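Glutathione S-transferase delta (Bombyx mori, PDB 3VK9) probably catalyses the conjugation of glutathione to electrophilic substrates, working as a homodimeric delta-class glutathione transferase. Local coordinates at residues K90-A93 against L94-R98; I103-L106 against Y107-S111; G194-E197 against A198-G202. All blocks are in the same frame, centred on the assembly; numbering follows the deposited sequence. Where two conformers were deposited one is given.

Interaction 1: K90-A93 against L94-R98; sequences KARA and LVDQR
The first turns of helix 89-119, the long helix that opens the all-helical part of the glutathione transferase fold and lines the dimer interface, carry this contact, in which Arg92 and Asp96 meet one turn apart. Asp96 N donates to Arg92 O at 2.9 Å, almost straight at 176° and nearly along the C=O axis. Before and after it run the i to i+4 bonds from Leu94 N to Lys90 O (3.2 Å) and from Gln97 N to Ala93 O (2.8 Å), while the one from Val95 N to Ala91 O is weak. With CG beside its own backbone N (chi1 -70°), the Asp96 carboxylate lies back over the preceding turn, where OD2 comes 3.6 Å from Arg92 CG. The two charged groups stay apart, Arg92 NE lying 5.6 Å from Asp96 OD2 with guanidinium and carboxylate planes 78° apart. Both find partners at the loop before the helix instead: Asp96 OD1 bonds to Tyr85 OH, and Arg92 reaches the carbonyls of Tyr85 and Pro86. The two side chains thus share only a van der Waals touch of carboxylate oxygen on methylene, with at most weak charge attraction, and their outside hydrogen bonds fasten the helix start to that loop.

Interaction 2: I103-L106 against Y107-S111; sequences IGTL and YQRFS
Thr105 sets its methyl over one face of the Arg109 guanidinium, CG2 standing 3.7 Å above the plane and offset toward the rim near NE. The two side chains run side by side in the same direction. Arg109 is extended from CG to NE, and its first torsion (chi1 -73°) turns CG back beside its own backbone N, so that the aliphatic part of the chain passes close to the Thr105 carbonyl, with CG 3.0 Å from Thr105 O. That oxygen also accepts the backbone bond from Arg109 N at 2.9 Å, the donor tilted 31° from the carbonyl plane. Thr105 O is thus packed by the same residue that bonds to it. One residue further on, Phe110 N donates to Leu106 O at 3.0 Å.

The helix is wider, of pi type, at 103-106, and there Gln108 packs by its first methylene: CB lies 3.3 Å from Ile103 O and 3.5 Å from Gly104 O. The Gln108 chain bends beyond CG, and its amide NE2 bonds to Asp112 OD1, one turn further along.

Several surroundings meet at this middle part of helix 89-119. Helix 126-142 lies against Thr105 and Arg109, and the guanidinium bonds through NH1 to the carbonyl of Lys131 there. Tyr107 and Phe110 pack on helix 156-167, and Leu106 lies between that helix and helix 126-142. The second subunit approaches a further part of the surface: Ile103 and Gln108 each meet their own counterparts in it, and Thr105 OG1 is hydrogen-bonded to Gln51 of that subunit, joining this central helix to the N-terminal domain of the partner.

Interaction 3: G194-E197 against A198-G202; sequences GYQE and ANEKG
Tyr195 and Ala198 anchor the first turn of helix 195-213, the last helix of the chain in this glutathione transferase fold, with Gly194 at its N-cap. Ala198 N donates to Gly194 O at 2.8 Å, closing the turn, and the Ala198 methyl packs on Leu18, Leu19 and Lys22 of helix 12-24, so the helix start is seated against the thioredoxin-like domain.

The Tyr195 ring swings alongside the helix, CG anti to its backbone N (chi1 -174°), and lies beside Asn199, which points the same way. Asn199 CB sits over the centre of one ring face in a CH-pi contact, 4.0 Å from the centroid and 10° off the normal. Beyond it the amide, 60° from the ring plane, brings ND2 to Tyr195 OH in a weak, bent bond. The amide has further hydrogen bonds, OD1 with Arg15, its strongest partner, and ND2 with Ser166, so it connects helices 12-24 and 156-167.

In the wider pi-type turn Tyr195 O receives two backbone donors, Asn199 N at 2.8 Å and Glu200 N at 3.1 Å. Glu200 CB rests against the Gln196 amide, and beyond it a bend at chi2 brings OE1 near the ring edge, 3.7 Å from Tyr195 CE2. A water in the plane of the ring joins the two groups, 2.5 Å from Tyr195 OH and donating to Glu200 OE1 over 2.7 Å.

In the fold
Each contact is local, between neighbouring turns of one helix, and closes no long loop; the three follow one another along the chain without nesting or crossing. Interaction 1 comes first, at the start of helix 89-119, the first long helix of the C-terminal part. Interaction 2 lies further along the same helix, its centre 18 Å from that of interaction 1, and both touch the second subunit, so this helix carries dimer contacts at two levels. After helices 126-142, 156-167 and 179-191, interaction 3 opens helix 195-213 on the opposite side of the chain's centre from interaction 2, against helix 12-24. Helix 156-167 touches all three contacts and so links the dimer-facing helix to the last one.

Interaction 1: K90-A93 against L94-R98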
ATOM      1  N   LYS A  90      -7.596  -6.191  16.055  1.00 14.87           N
ATOM      2  CA  LYS A  90      -7.955  -7.196  15.057  1.00 12.09           C
ATOM      3  C   LYS A  90      -8.856  -6.600  13.987  1.00 12.29           C
ATOM      4  O   LYS A  90      -8.606  -6.775  12.797  1.00 11.01           O
ATOM      5  CB  LYS A  90      -8.621  -8.433  15.675  1.00 14.20           C
ATOM      6  CG  LYS A  90      -7.683  -9.309  16.479  1.00 18.15           C
ATOM      7  CD  LYS A  90      -8.350 -10.632  16.845  1.00 28.95           C
ATOM      8  CE  LYS A  90      -7.711 -11.270  18.079  1.00 36.74           C
ATOM      9  NZ  LYS A  90      -6.269 -11.546  17.902  1.00 40.23           N
ATOM     10  N   ALA A  91      -9.884  -5.873  14.412  1.00  9.50           N
ATOM     11  CA  ALA A  91     -10.789  -5.242  13.452  1.00 12.82           C
ATOM     12  C   ALA A  91     -10.043  -4.238  12.570  1.00  9.44           C
ATOM     13  O   ALA A  91     -10.274  -4.160  11.369  1.00  8.89           O
ATOM     14  CB  ALA A  91     -11.968  -4.578  14.183  1.00 15.48           C
ATOM     15  N   ARG A  92      -9.127  -3.473  13.158  1.00  9.37           N
ATOM     16  CA  ARG A  92      -8.397  -2.479  12.370  1.00 11.98           C
ATOM     17  C   ARG A  92      -7.423  -3.133  11.387  1.00 11.16           C
ATOM     18  O   ARG A  92      -7.259  -2.674  10.257  1.00  6.46           O
ATOM     19  CB  ARG A  92      -7.624  -1.501  13.274  1.00 14.37           C
ATOM     20  CG  ARG A  92      -6.851  -0.462  12.480  1.00  9.81           C
ATOM     21  CD  ARG A  92      -6.577   0.791  13.296  1.00 21.57           C
ATOM     22  NE  ARG A  92      -7.796   1.482  13.715  1.00 20.91           N
ATOM     23  CZ  ARG A  92      -7.810   2.741  14.146  1.00 18.47           C
ATOM     24  NH1 ARG A  92      -6.683   3.436  14.193  1.00 12.47           N
ATOM     25  NH2 ARG A  92      -8.940   3.316  14.506  1.00 16.06           N
ATOM     26  N   ALA A  93      -6.759  -4.187  11.839  1.00 11.31           N
ATOM     27  CA  ALA A  93      -5.809  -4.914  11.006  1.00 10.61           C
ATOM     28  C   ALA A  93      -6.489  -5.446   9.737  1.00  8.76           C
ATOM     29  O   ALA A  93      -5.898  -5.461   8.665  1.00  8.37           O
ATOM     30  CB  ALA A  93      -5.190  -6.053  11.800  1.00 11.65           C
ATOM     31  N   LEU A  94      -7.739  -5.883   9.855  1.00 12.23           N
ATOM     32  CA  LEU A  94      -8.441  -6.372   8.670  1.00 10.56           C
ATOM     33  C   LEU A  94      -8.685  -5.247   7.657  1.00  7.76           C
ATOM     34  O   LEU A  94      -8.557  -5.451   6.442  1.00 10.46           O
ATOM     35  CB  LEU A  94      -9.765  -7.041   9.056  1.00 12.09           C
ATOM     36  CG  LEU A  94     -10.530  -7.659   7.887  1.00 11.65           C
ATOM     37  CD1 LEU A  94      -9.623  -8.650   7.162  1.00 16.34           C
ATOM     38  CD2 LEU A  94     -11.824  -8.335   8.378  1.00 13.51           C
ATOM     39  N   VAL A  95      -9.062  -4.072   8.154  1.00  8.16           N
ATOM     40  CA  VAL A  95      -9.248  -2.915   7.288  1.00 11.82           C
ATOM     41  C   VAL A  95      -7.912  -2.547   6.629  1.00 10.61           C
ATOM     42  O   VAL A  95      -7.812  -2.420   5.411  1.00 10.88           O
ATOM     43  CB  VAL A  95      -9.787  -1.675   8.056  1.00  7.83           C
ATOM     44  CG1 VAL A  95      -9.862  -0.472   7.108  1.00 10.54           C
ATOM     45  CG2 VAL A  95     -11.134  -1.950   8.693  1.00  6.41           C
ATOM     46  N   ASP A  96      -6.879  -2.379   7.435  1.00  8.91           N
ATOM     47  CA  ASP A  96      -5.541  -2.114   6.892  1.00 10.23           C
ATOM     48  C   ASP A  96      -5.123  -3.166   5.842  1.00 10.48           C
ATOM     49  O   ASP A  96      -4.622  -2.820   4.765  1.00 12.61           O
ATOM     50  CB  ASP A  96      -4.483  -2.045   8.022  1.00  8.41           C
ATOM     51  CG  ASP A  96      -4.632  -0.801   8.894  1.00 11.30           C
ATOM     52  OD1 ASP A  96      -5.102   0.240   8.396  1.00  9.28           O
ATOM     53  OD2 ASP A  96      -4.257  -0.858  10.078  1.00 17.13           O
ATOM     54  N   GLN A  97      -5.306  -4.447   6.162  1.00 15.22           N
ATOM     55  CA  GLN A  97      -4.976  -5.497   5.198  1.00 15.64           C
ATOM     56  C   GLN A  97      -5.658  -5.242   3.863  1.00 10.18           C
ATOM     57  O   GLN A  97      -5.019  -5.312   2.810  1.00 11.06           O
ATOM     58  CB  GLN A  97      -5.362  -6.902   5.685  1.00 14.63           C
ATOM     59  CG  GLN A  97      -5.234  -7.917   4.567  1.00 26.21           C
ATOM     60  CD  GLN A  97      -5.365  -9.340   5.028  1.00 39.80           C
ATOM     61  OE1 GLN A  97      -5.515  -9.611   6.216  1.00 48.93           O
ATOM     62  NE2 GLN A  97      -5.319 -10.265   4.086  1.00 46.44           N
ATOM     63  N   ARG A  98      -6.954  -4.942   3.904  1.00  9.03           N
ATOM     64  CA  ARG A  98      -7.701  -4.730   2.664  1.00 11.12           C
ATOM     65  C   ARG A  98      -7.186  -3.493   1.922  1.00 16.56           C
ATOM     66  O   ARG A  98      -7.170  -3.474   0.693  1.00 15.96           O
ATOM     67  CB  ARG A  98      -9.219  -4.627   2.909  1.00  5.80           C
ATOM     68  CG  ARG A  98      -9.846  -5.867   3.542  1.00 10.01           C
ATOM     69  CD  ARG A  98      -9.669  -7.114   2.681  1.00 13.14           C
ATOM     70  NE  ARG A  98     -10.485  -8.212   3.187  1.00 17.86           N
ATOM     71  CZ  ARG A  98     -10.014  -9.400   3.540  1.00 14.14           C
ATOM     72  NH1 ARG A  98      -8.729  -9.678   3.408  1.00 14.46           N
ATOM     73  NH2 ARG A  98     -10.840 -10.320   4.007  1.00 15.05           N
TER

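Interaction 2: I103-L106 against Y107-S111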
ATOM      1  N   ILE A 103      -4.070  -1.206  -2.863  1.00 12.96           N
ATOM      2  CA  ILE A 103      -2.972  -0.524  -3.558  1.00  7.09           C
ATOM      3  C   ILE A 103      -1.971  -1.488  -4.240  1.00  6.58           C
ATOM      4  O   ILE A 103      -1.592  -1.281  -5.390  1.00  6.90           O
ATOM      5  CB  ILE A 103      -2.206   0.454  -2.632  1.00 10.92           C
ATOM      6  CG1 ILE A 103      -1.219   1.295  -3.457  1.00 10.10           C
ATOM      7  CG2 ILE A 103      -1.504  -0.303  -1.499  1.00  9.70           C
ATOM      8  CD1 ILE A 103      -0.580   2.473  -2.696  1.00  7.78           C
ATOM      9  N   GLY A 104      -1.558  -2.531  -3.531  1.00  6.57           N
ATOM     10  CA  GLY A 104      -0.479  -3.392  -3.994  1.00  9.93           C
ATOM     11  C   GLY A 104      -0.888  -4.503  -4.936  1.00 14.18           C
ATOM     12  O   GLY A 104      -0.070  -5.040  -5.687  1.00 10.99           O
ATOM     13  N   THR A 105      -2.165  -4.849  -4.908  1.00 10.59           N
ATOM     14  CA  THR A 105      -2.631  -5.965  -5.707  1.00 13.66           C
ATOM     15  C   THR A 105      -3.724  -5.582  -6.696  1.00 15.50           C
ATOM     16  O   THR A 105      -3.490  -5.594  -7.903  1.00  9.71           O
ATOM     17  CB  THR A 105      -3.109  -7.140  -4.825  1.00 14.67           C
ATOM     18  OG1 THR A 105      -2.023  -7.583  -3.995  1.00 12.63           O
ATOM     19  CG2 THR A 105      -3.601  -8.314  -5.691  1.00 13.37           C
ATOM     20  N   LEU A 106      -4.908  -5.230  -6.201  1.00 12.70           N
ATOM     21  CA  LEU A 106      -6.036  -5.007  -7.098  0.65 16.36           C
ATOM     22  C   LEU A 106      -5.801  -3.816  -8.019  1.00 16.30           C
ATOM     23  O   LEU A 106      -5.814  -3.953  -9.249  1.00 13.75           O
ATOM     24  CB  LEU A 106      -7.359  -4.862  -6.331  0.65 15.12           C
ATOM     25  CG  LEU A 106      -8.594  -5.071  -7.216  0.65 11.92           C
ATOM     26  CD1 LEU A 106      -9.613  -5.951  -6.524  0.65 13.05           C
ATOM     27  CD2 LEU A 106      -9.221  -3.742  -7.665  0.65  9.83           C
ATOM     28  N   TYR A 107      -5.569  -2.652  -7.439  1.00  8.79           N
ATOM     29  CA  TYR A 107      -5.432  -1.479  -8.279  1.00  7.07           C
ATOM     30  C   TYR A 107      -4.116  -1.504  -9.062  1.00 11.45           C
ATOM     31  O   TYR A 107      -4.051  -1.067 -10.205  1.00 14.20           O
ATOM     32  CB  TYR A 107      -5.611  -0.177  -7.488  1.00 14.01           C
ATOM     33  CG  TYR A 107      -5.643   1.009  -8.415  1.00 16.85           C
ATOM     34  CD1 TYR A 107      -6.801   1.347  -9.090  1.00 23.20           C
ATOM     35  CD2 TYR A 107      -4.505   1.753  -8.657  1.00 27.74           C
ATOM     36  CE1 TYR A 107      -6.832   2.413  -9.976  1.00 28.29           C
ATOM     37  CE2 TYR A 107      -4.527   2.828  -9.546  1.00 36.45           C
ATOM     38  CZ  TYR A 107      -5.698   3.150 -10.196  1.00 29.70           C
ATOM     39  OH  TYR A 107      -5.734   4.212 -11.071  1.00 43.57           O
ATOM     40  N   GLN A 108      -3.077  -2.063  -8.464  1.00 12.39           N
ATOM     41  CA  GLN A 108      -1.805  -2.183  -9.162  1.00 17.77           C
ATOM     42  C   GLN A 108      -1.965  -3.033 -10.413  1.00 12.51           C
ATOM     43  O   GLN A 108      -1.484  -2.678 -11.479  1.00 13.23           O
ATOM     44  CB  GLN A 108      -0.741  -2.788  -8.242  1.00 14.36           C
ATOM     45  CG  GLN A 108       0.627  -2.862  -8.879  1.00 20.82           C
ATOM     46  CD  GLN A 108       1.175  -1.481  -9.206  1.00 30.59           C
ATOM     47  OE1 GLN A 108       1.374  -0.646  -8.313  1.00 32.40           O
ATOM     48  NE2 GLN A 108       1.401  -1.225 -10.494  1.00 28.18           N
ATOM     49  N   ARG A 109      -2.646  -4.162 -10.276  1.00 17.25           N
ATOM     50  CA  ARG A 109      -2.811  -5.070 -11.397  1.00 17.31           C
ATOM     51  C   ARG A 109      -3.659  -4.429 -12.464  1.00 14.28           C
ATOM     52  O   ARG A 109      -3.352  -4.548 -13.651  1.00 12.26           O
ATOM     53  CB  ARG A 109      -3.405  -6.404 -10.936  1.00 16.10           C
ATOM     54  CG  ARG A 109      -2.380  -7.213 -10.174  1.00 19.82           C
ATOM     55  CD  ARG A 109      -2.954  -8.456  -9.565  1.00 21.67           C
ATOM     56  NE  ARG A 109      -1.916  -9.177  -8.844  1.00 22.86           N
ATOM     57  CZ  ARG A 109      -1.984 -10.464  -8.545  1.00 23.44           C
ATOM     58  NH1 ARG A 109      -3.038 -11.164  -8.927  1.00 19.44           N
ATOM     59  NH2 ARG A 109      -0.996 -11.051  -7.881  1.00 22.97           N
ATOM     60  N   PHE A 110      -4.712  -3.736 -12.034  1.00 12.81           N
ATOM     61  CA  PHE A 110      -5.588  -3.042 -12.962  1.00  9.10           C
ATOM     62  C   PHE A 110      -4.832  -1.965 -13.709  1.00  9.15           C
ATOM     63  O   PHE A 110      -4.911  -1.885 -14.919  1.00 13.65           O
ATOM     64  CB  PHE A 110      -6.801  -2.420 -12.261  1.00 10.10           C
ATOM     65  CG  PHE A 110      -7.602  -1.495 -13.157  1.00 16.70           C
ATOM     66  CD1 PHE A 110      -8.350  -2.001 -14.212  1.00 18.77           C
ATOM     67  CD2 PHE A 110      -7.581  -0.114 -12.958  1.00 16.68           C
ATOM     68  CE1 PHE A 110      -9.090  -1.148 -15.055  1.00 19.30           C
ATOM     69  CE2 PHE A 110      -8.308   0.740 -13.791  1.00 17.66           C
ATOM     70  CZ  PHE A 110      -9.067   0.219 -14.840  1.00 14.14           C
ATOM     71  N   SER A 111      -4.120  -1.130 -12.963  1.00 11.24           N
ATOM     72  CA  SER A 111      -3.243  -0.124 -13.536  1.00 13.17           C
ATOM     73  C   SER A 111      -2.308  -0.744 -14.580  1.00 19.08           C
ATOM     74  O   SER A 111      -2.212  -0.250 -15.715  1.00 17.22           O
ATOM     75  CB  SER A 111      -2.440   0.546 -12.414  1.00 16.42           C
ATOM     76  OG  SER A 111      -1.563   1.522 -12.932  1.00 27.44           O
TER

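Interaction 3: G194-E197 against A198-G202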
ATOM      1  N   GLY A 194     -23.447   9.791  -0.093  1.00 16.17           N
ATOM      2  CA  GLY A 194     -22.953  10.651  -1.158  1.00 16.86           C
ATOM      3  C   GLY A 194     -22.203   9.944  -2.274  1.00 17.78           C
ATOM      4  O   GLY A 194     -21.383  10.553  -2.963  1.00 17.60           O
ATOM      5  N   TYR A 195     -22.496   8.661  -2.474  1.00 16.86           N
ATOM      6  CA  TYR A 195     -21.786   7.870  -3.477  1.00 18.79           C
ATOM      7  C   TYR A 195     -21.880   8.468  -4.876  1.00 16.35           C
ATOM      8  O   TYR A 195     -20.898   8.483  -5.621  1.00 16.03           O
ATOM      9  CB  TYR A 195     -22.309   6.435  -3.504  1.00 19.61           C
ATOM     10  CG  TYR A 195     -21.531   5.498  -4.412  1.00 19.87           C
ATOM     11  CD1 TYR A 195     -20.516   4.694  -3.902  1.00 13.02           C
ATOM     12  CD2 TYR A 195     -21.818   5.404  -5.774  1.00 15.05           C
ATOM     13  CE1 TYR A 195     -19.814   3.826  -4.705  1.00 11.94           C
ATOM     14  CE2 TYR A 195     -21.106   4.538  -6.591  1.00 14.53           C
ATOM     15  CZ  TYR A 195     -20.109   3.749  -6.048  1.00 17.43           C
ATOM     16  OH  TYR A 195     -19.391   2.877  -6.840  1.00 15.84           O
ATOM     17  N   GLN A 196     -23.065   8.941  -5.236  1.00 13.19           N
ATOM     18  CA  GLN A 196     -23.283   9.464  -6.579  1.00 15.15           C
ATOM     19  C   GLN A 196     -22.315  10.601  -6.837  1.00 20.40           C
ATOM     20  O   GLN A 196     -21.634  10.631  -7.852  1.00 20.10           O
ATOM     21  CB  GLN A 196     -24.712   9.973  -6.747  1.00 14.17           C
ATOM     22  CG  GLN A 196     -24.947  10.727  -8.050  1.00 23.88           C
ATOM     23  CD  GLN A 196     -24.773   9.853  -9.287  1.00 24.71           C
ATOM     24  OE1 GLN A 196     -25.049   8.659  -9.257  1.00 29.34           O
ATOM     25  NE2 GLN A 196     -24.316  10.454 -10.382  1.00 32.00           N
ATOM     26  N   GLU A 197     -22.273  11.543  -5.907  1.00 21.15           N
ATOM     27  CA  GLU A 197     -21.458  12.726  -6.071  1.00 23.71           C
ATOM     28  C   GLU A 197     -19.976  12.433  -5.848  1.00 20.38           C
ATOM     29  O   GLU A 197     -19.136  12.920  -6.599  1.00 22.11           O
ATOM     30  CB  GLU A 197     -21.934  13.859  -5.152  1.00 24.25           C
ATOM     31  CG  GLU A 197     -20.931  14.992  -5.032  1.00 39.10           C
ATOM     32  CD  GLU A 197     -21.563  16.303  -4.604  1.00 56.71           C
ATOM     33  OE1 GLU A 197     -21.583  16.594  -3.386  1.00 56.73           O
ATOM     34  OE2 GLU A 197     -22.034  17.045  -5.496  1.00 65.15           O
ATOM     35  N   ALA A 198     -19.660  11.633  -4.830  1.00 14.12           N
ATOM     36  CA  ALA A 198     -18.260  11.383  -4.482  1.00 12.50           C
ATOM     37  C   ALA A 198     -17.582  10.412  -5.448  1.00 17.08           C
ATOM     38  O   ALA A 198     -16.401  10.569  -5.735  1.00 12.57           O
ATOM     39  CB  ALA A 198     -18.133  10.874  -3.036  1.00 10.42           C
ATOM     40  N   ASN A 199     -18.315   9.407  -5.939  1.00 11.98           N
ATOM     41  CA  ASN A 199     -17.706   8.421  -6.849  1.00 10.16           C
ATOM     42  C   ASN A 199     -18.249   8.378  -8.275  1.00 18.24           C
ATOM     43  O   ASN A 199     -17.478   8.369  -9.242  1.00 15.87           O
ATOM     44  CB  ASN A 199     -17.754   6.993  -6.265  1.00 10.20           C
ATOM     45  CG  ASN A 199     -16.827   6.034  -7.013  1.00 12.47           C
ATOM     46  OD1 ASN A 199     -15.615   6.222  -7.024  1.00 13.48           O
ATOM     47  ND2 ASN A 199     -17.396   5.023  -7.654  1.00 13.60           N
ATOM     48  N   GLU A 200     -19.571   8.322  -8.415  1.00 15.06           N
ATOM     49  CA  GLU A 200     -20.154   8.084  -9.738  1.00 16.34           C
ATOM     50  C   GLU A 200     -19.888   9.225 -10.715  1.00 14.52           C
ATOM     51  O   GLU A 200     -19.590   8.994 -11.881  1.00 16.51           O
ATOM     52  CB  GLU A 200     -21.670   7.798  -9.657  1.00 16.98           C
ATOM     53  CG  GLU A 200     -22.217   7.179 -10.940  1.00 25.53           C
ATOM     54  CD  GLU A 200     -21.677   5.765 -11.214  1.00 26.41           C
ATOM     55  OE1 GLU A 200     -21.409   4.999 -10.254  1.00 23.13           O
ATOM     56  OE2 GLU A 200     -21.533   5.420 -12.404  1.00 21.27           O
ATOM     57  N   LYS A 201     -20.021  10.454 -10.236  1.00 15.80           N
ATOM     58  CA  LYS A 201     -19.731  11.627 -11.047  1.00 16.07           C
ATOM     59  C   LYS A 201     -18.303  11.540 -11.602  1.00 15.61           C
ATOM     60  O   LYS A 201     -18.099  11.568 -12.811  1.00 23.21           O
ATOM     61  CB  LYS A 201     -19.916  12.896 -10.216  1.00 14.08           C
ATOM     62  CG  LYS A 201     -19.722  14.177 -11.014  1.00 31.10           C
ATOM     63  CD  LYS A 201     -20.031  15.407 -10.175  1.00 38.17           C
ATOM     64  CE  LYS A 201     -19.785  16.684 -10.977  1.00 49.20           C
ATOM     65  NZ  LYS A 201     -20.080  17.910 -10.187  1.00 52.91           N
ATOM     66  N   GLY A 202     -17.321  11.417 -10.718  1.00 14.35           N
ATOM     67  CA  GLY A 202     -15.940  11.250 -11.147  1.00 12.18           C
ATOM     68  C   GLY A 202     -15.694  10.043 -12.051  1.00 16.16           C
ATOM     69  O   GLY A 202     -14.940  10.131 -13.019  1.00 21.43           O
TER
HETATM   70  O   HOH W   1     -19.802   3.033  -9.323  1.00 30.84           O
HETATM   71  O   HOH W   2     -16.428  12.011  -8.034  1.00 25.31           O